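Local coordinates for exopolysaccharide biosynthesis protein (Pantoea stewartii subsp. stewartii DC283, PDB 6TGF) that modifies the glycan biofilm of its bacterium, probably as a hydrolase acting on the exopolysaccharide, and has a tailspike-like parallel beta-helix fold, at residues P542-L547 / D616-A621; A604-S607 / P613-D616. All coordinates share one frame; numbering follows the deposited sequence.

Interaction 1. Residues P542-L547 / D616-A621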
loop_
_atom_site.group_PDB
_atom_site.type_symbol
_atom_site.label_atom_id
_atom_site.label_comp_id
_atom_site.label_asym_id
_atom_site.label_seq_id
_atom_site.Cartn_x
_atom_site.Cartn_y
_atom_site.Cartn_z
ATOM N N PRO B 542 12.623 -1.797 54.745
ATOM C CA PRO B 542 13.336 -1.849 53.468
ATOM C C PRO B 542 13.237 -3.239 52.821
ATOM O O PRO B 542 13.171 -4.216 53.548
ATOM C CB PRO B 542 14.797 -1.530 53.827
ATOM C CG PRO B 542 14.729 -0.902 55.205
ATOM C CD PRO B 542 13.531 -1.541 55.874
ATOM N N VAL B 543 13.233 -3.293 51.485
ATOM C CA VAL B 543 13.070 -4.548 50.690
ATOM C C VAL B 543 14.182 -4.616 49.638
ATOM O O VAL B 543 14.440 -3.591 48.979
ATOM C CB VAL B 543 11.675 -4.624 50.038
ATOM C CG1 VAL B 543 11.482 -5.913 49.252
ATOM C CG2 VAL B 543 10.564 -4.461 51.064
ATOM N N TRP B 544 14.802 -5.791 49.493
ATOM C CA TRP B 544 15.856 -6.080 48.483
ATOM C C TRP B 544 15.201 -6.408 47.135
ATOM O O TRP B 544 14.289 -7.255 47.113
ATOM C CB TRP B 544 16.763 -7.226 48.950
ATOM C CG TRP B 544 17.844 -6.802 49.895
ATOM C CD1 TRP B 544 17.912 -7.041 51.236
ATOM C CD2 TRP B 544 19.028 -6.056 49.559
ATOM N NE1 TRP B 544 19.055 -6.498 51.759
ATOM C CE2 TRP B 544 19.760 -5.888 50.755
ATOM C CE3 TRP B 544 19.540 -5.518 48.373
ATOM C CZ2 TRP B 544 20.973 -5.204 50.791
ATOM C CZ3 TRP B 544 20.739 -4.841 48.412
ATOM C CH2 TRP B 544 21.443 -4.687 49.606
ATOM N N TYR B 545 15.660 -5.750 46.065
ATOM C CA TYR B 545 15.296 -6.034 44.652
ATOM C C TYR B 545 16.571 -6.332 43.855
ATOM O O TYR B 545 17.605 -5.693 44.132
ATOM C CB TYR B 545 14.568 -4.845 44.017
ATOM C CG TYR B 545 13.111 -4.708 44.380
ATOM C CD1 TYR B 545 12.124 -5.313 43.621
ATOM C CD2 TYR B 545 12.713 -3.955 45.471
ATOM C CE1 TYR B 545 10.782 -5.185 43.942
ATOM C CE2 TYR B 545 11.376 -3.816 45.806
ATOM C CZ TYR B 545 10.406 -4.433 45.040
ATOM O OH TYR B 545 9.086 -4.299 45.365
ATOM N N GLU B 546 16.496 -7.276 42.911
ATOM C CA GLU B 546 17.468 -7.402 41.793
ATOM C C GLU B 546 16.956 -6.528 40.645
ATOM O O GLU B 546 15.872 -6.833 40.112
ATOM C CB GLU B 546 17.635 -8.855 41.345
ATOM C CG GLU B 546 18.756 -9.043 40.334
ATOM C CD GLU B 546 18.975 -10.467 39.851
ATOM O OE1 GLU B 546 18.384 -11.395 40.441
ATOM O OE2 GLU B 546 19.738 -10.645 38.879
ATOM N N LEU B 547 17.689 -5.464 40.305
ATOM C CA LEU B 547 17.321 -4.531 39.206
ATOM C C LEU B 547 17.460 -5.265 37.871
ATOM O O LEU B 547 16.426 -5.488 37.212
ATOM C CB LEU B 547 18.212 -3.285 39.256
ATOM C CG LEU B 547 17.976 -2.337 40.433
ATOM C CD1 LEU B 547 18.831 -1.090 40.292
ATOM C CD2 LEU B 547 16.508 -1.954 40.558
ATOM N N ASP B 616 21.001 0.640 50.645
ATOM C CA ASP B 616 22.194 -0.209 50.376
ATOM C C ASP B 616 22.207 -0.621 48.900
ATOM O O ASP B 616 21.125 -0.655 48.280
ATOM C CB ASP B 616 22.208 -1.449 51.275
ATOM C CG ASP B 616 22.838 -1.221 52.638
ATOM O OD1 ASP B 616 24.060 -0.973 52.684
ATOM O OD2 ASP B 616 22.101 -1.295 53.642
ATOM N N VAL B 617 23.398 -0.922 48.373
ATOM C CA VAL B 617 23.616 -1.475 47.005
ATOM C C VAL B 617 24.655 -2.598 47.103
ATOM O O VAL B 617 25.740 -2.349 47.667
ATOM C CB VAL B 617 24.068 -0.384 46.015
ATOM C CG1 VAL B 617 24.404 -0.955 44.645
ATOM C CG2 VAL B 617 23.038 0.725 45.886
ATOM N N ARG B 618 24.321 -3.781 46.582
ATOM C CA ARG B 618 25.251 -4.929 46.417
ATOM C C ARG B 618 25.195 -5.384 44.955
ATOM O O ARG B 618 24.165 -5.131 44.299
ATOM C CB ARG B 618 24.887 -6.065 47.376
ATOM C CG ARG B 618 24.832 -5.646 48.839
ATOM C CD ARG B 618 24.644 -6.826 49.772
ATOM N NE ARG B 618 25.880 -7.582 49.937
ATOM C CZ ARG B 618 26.792 -7.372 50.886
ATOM N NH1 ARG B 618 26.624 -6.422 51.791
ATOM N NH2 ARG B 618 27.878 -8.125 50.926
ATOM N N TYR B 619 26.267 -6.014 44.467
ATOM C CA TYR B 619 26.383 -6.511 43.072
ATOM C C TYR B 619 27.079 -7.878 43.060
ATOM O O TYR B 619 27.706 -8.257 44.069
ATOM C CB TYR B 619 27.116 -5.492 42.195
ATOM C CG TYR B 619 28.582 -5.326 42.501
ATOM C CD1 TYR B 619 29.014 -4.445 43.478
ATOM C CD2 TYR B 619 29.543 -6.047 41.810
ATOM C CE1 TYR B 619 30.361 -4.287 43.765
ATOM C CE2 TYR B 619 30.892 -5.902 42.085
ATOM C CZ TYR B 619 31.305 -5.017 43.065
ATOM O OH TYR B 619 32.633 -4.870 43.342
ATOM N N VAL B 620 26.951 -8.587 41.935
ATOM C CA VAL B 620 27.563 -9.923 41.679
ATOM C C VAL B 620 28.197 -9.892 40.285
ATOM O O VAL B 620 27.444 -9.959 39.294
ATOM C CB VAL B 620 26.519 -11.051 41.804
ATOM C CG1 VAL B 620 27.089 -12.406 41.415
ATOM C CG2 VAL B 620 25.918 -11.110 43.201
ATOM N N ALA B 621 29.526 -9.777 40.224
ATOM C CA ALA B 621 30.334 -9.823 38.983
ATOM C C ALA B 621 31.083 -11.159 38.926
ATOM O O ALA B 621 32.245 -11.207 39.375
ATOM C CB ALA B 621 31.274 -8.644 38.941
#
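The outer end of the Trp544 indole leans obliquely on the aliphatic parts of Asp616 and Arg618, and its CH2 corner does most of the touching. Trp544 CH2 lies 3.6 Å from Arg618 CG and 3.7 Å from Asp616 CB, so the ring end meets two residues that alternate with Val617 and project from the same face of strand 614-620. Arg618 CD adds a second methylene, 3.9 Å from Trp544 CH2. The guanidinium does not stack on the indole: the two planes stand 77° apart. The bend of the arginine chain at chi3 (76°) turns its head off the line of its methylenes, and there NH2 donates a hydrogen bond to Ser673 O. The Asp616 carboxylate is closer to coplanar with the indole, 23° between planes, but it is the CB that packs. No hydrogen bond joins the segments. Strand 626-633 runs between them, and Trp544 reaches across it, touching Arg632. Pro669 also touches both Trp544 and Arg618. The two strands are thus second neighbours in a five-stranded antiparallel sheet, and the contact lies on the outer face of what appears to be a beta-sandwich, opposite the face that carries Val617.

Interaction 2. Residues A604-S607 / P613-D616; sequences ASWS and PVLD
Trp606 pushes the six-membered end of its indole against the backbone of Val614 and Leu615, and Val614 puts a methyl over one face of that ring. The contact belongs to the interior of what appears to be a beta-sandwich: strand 602-610 is in one antiparallel sheet, and residues 613-616 lead the chain round a corner at Leu615 into the other.

In the first shell, Val614 CG1 sits 4.2 Å from the centroid of the six-membered ring of Trp606, 19° off the normal, as a CH-pi contact displaced toward the rim. The other contacts are with main-chain atoms. Leu615 O approaches the ring edge near its plane, 3.2 Å from Trp606 CZ2. Val614 O lies 3.5 Å from Trp606 CH2, and the backbone of Asp616 comes in obliquely, its CA 4.0 Å from Trp606 CZ2. No hydrogen bond crosses the contact.

Further out, Val614 O accepts a hydrogen bond from the Ser612 hydroxyl, a bond that would limit the rotation of this peptide group. Val614 also packs on Val563 and Ala591, and Trp606 on Ile593; these three partners lie on strands 558-564 and 589-597 of the sheet that carries Trp606. At the strand edge the Trp606 backbone is hydrogen-bonded to Pro677 and Arg679, and Asn684 of the third subunit packs on its side chain, so this interior lies close to a subunit interface. The indole reaches the corner with Trp606 CG standing between the backbone N and the carbonyl carbon (chi1 73°), while Val614 chi1 of 174° brings Val614 CG1 to 4.0 Å from Trp606 CZ3.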
loop_
_atom_site.group_PDB
_atom_site.type_symbol
_atom_site.label_atom_id
_atom_site.label_comp_id
_atom_site.label_asym_id
_atom_site.label_seq_id
_atom_site.Cartn_x
_atom_site.Cartn_y
_atom_site.Cartn_z
ATOM N N ALA B 604 31.429 -1.327 41.579
ATOM C CA ALA B 604 30.313 -0.358 41.683
ATOM C C ALA B 604 30.609 0.688 42.764
ATOM O O ALA B 604 31.611 0.541 43.486
ATOM C CB ALA B 604 29.023 -1.091 41.959
ATOM N N SER B 605 29.752 1.709 42.839
ATOM C CA SER B 605 29.790 2.838 43.806
ATOM C C SER B 605 28.548 3.702 43.570
ATOM O O SER B 605 28.208 3.912 42.387
ATOM C CB SER B 605 31.062 3.638 43.664
ATOM O OG SER B 605 30.982 4.858 44.385
ATOM N N TRP B 606 27.884 4.162 44.635
ATOM C CA TRP B 606 26.569 4.850 44.527
ATOM C C TRP B 606 26.484 6.057 45.469
ATOM O O TRP B 606 26.984 5.970 46.607
ATOM C CB TRP B 606 25.424 3.854 44.759
ATOM C CG TRP B 606 25.242 3.410 46.178
ATOM C CD1 TRP B 606 25.965 2.465 46.847
ATOM C CD2 TRP B 606 24.242 3.877 47.101
ATOM N NE1 TRP B 606 25.490 2.318 48.123
ATOM C CE2 TRP B 606 24.432 3.170 48.307
ATOM C CE3 TRP B 606 23.211 4.822 47.028
ATOM C CZ2 TRP B 606 23.632 3.385 49.428
ATOM C CZ3 TRP B 606 22.420 5.034 48.136
ATOM C CH2 TRP B 606 22.630 4.324 49.319
ATOM N N SER B 607 25.868 7.137 44.977
ATOM C CA SER B 607 25.539 8.388 45.710
ATOM C C SER B 607 24.015 8.537 45.781
ATOM O O SER B 607 23.316 7.704 45.175
ATOM C CB SER B 607 26.178 9.576 45.041
ATOM O OG SER B 607 25.917 9.574 43.645
ATOM N N PRO B 613 15.669 6.924 47.838
ATOM C CA PRO B 613 14.846 5.716 47.759
ATOM C C PRO B 613 15.632 4.427 48.055
ATOM O O PRO B 613 14.999 3.398 48.213
ATOM C CB PRO B 613 14.354 5.738 46.304
ATOM C CG PRO B 613 15.481 6.405 45.543
ATOM C CD PRO B 613 16.074 7.411 46.509
ATOM N N VAL B 614 16.967 4.513 48.128
ATOM C CA VAL B 614 17.895 3.355 48.303
ATOM C C VAL B 614 18.704 3.548 49.593
ATOM O O VAL B 614 19.172 4.677 49.834
ATOM C CB VAL B 614 18.815 3.201 47.074
ATOM C CG1 VAL B 614 19.868 2.119 47.267
ATOM C CG2 VAL B 614 18.013 2.942 45.807
ATOM N N LEU B 615 18.859 2.474 50.378
ATOM C CA LEU B 615 19.652 2.436 51.640
ATOM C C LEU B 615 21.000 1.747 51.396
ATOM O O LEU B 615 22.013 2.241 51.926
ATOM C CB LEU B 615 18.859 1.688 52.716
ATOM C CG LEU B 615 17.519 2.303 53.119
ATOM C CD1 LEU B 615 16.882 1.494 54.238
ATOM C CD2 LEU B 615 17.675 3.756 53.543
ATOM N N ASP B 616 21.001 0.640 50.645
ATOM C CA ASP B 616 22.194 -0.209 50.376
ATOM C C ASP B 616 22.207 -0.621 48.900
ATOM O O ASP B 616 21.125 -0.655 48.280
ATOM C CB ASP B 616 22.208 -1.449 51.275
ATOM C CG ASP B 616 22.838 -1.221 52.638
ATOM O OD1 ASP B 616 24.060 -0.973 52.684
ATOM O OD2 ASP B 616 22.101 -1.295 53.642
#

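The two contacts, with centres 9 Å apart, share Asp616, just after the corner in strand 614-620, and use different sides of the strand. In interaction 1 the Asp616 CB takes part, on the partly exposed face of one sheet, where an indole packs on the CB of an aspartate and the methylenes of an arginine. In interaction 2 the Asp616 backbone takes part, and a buried tryptophan meets a valine methyl and main-chain carbonyls between the sheets. Interaction 1 therefore spans strands within a sheet, whereas interaction 2 joins the two sheets. They also touch directly: Val617 CG2 packs 3.5 Å from Trp606 CG, and Pro542 packs on Leu615 at the corner.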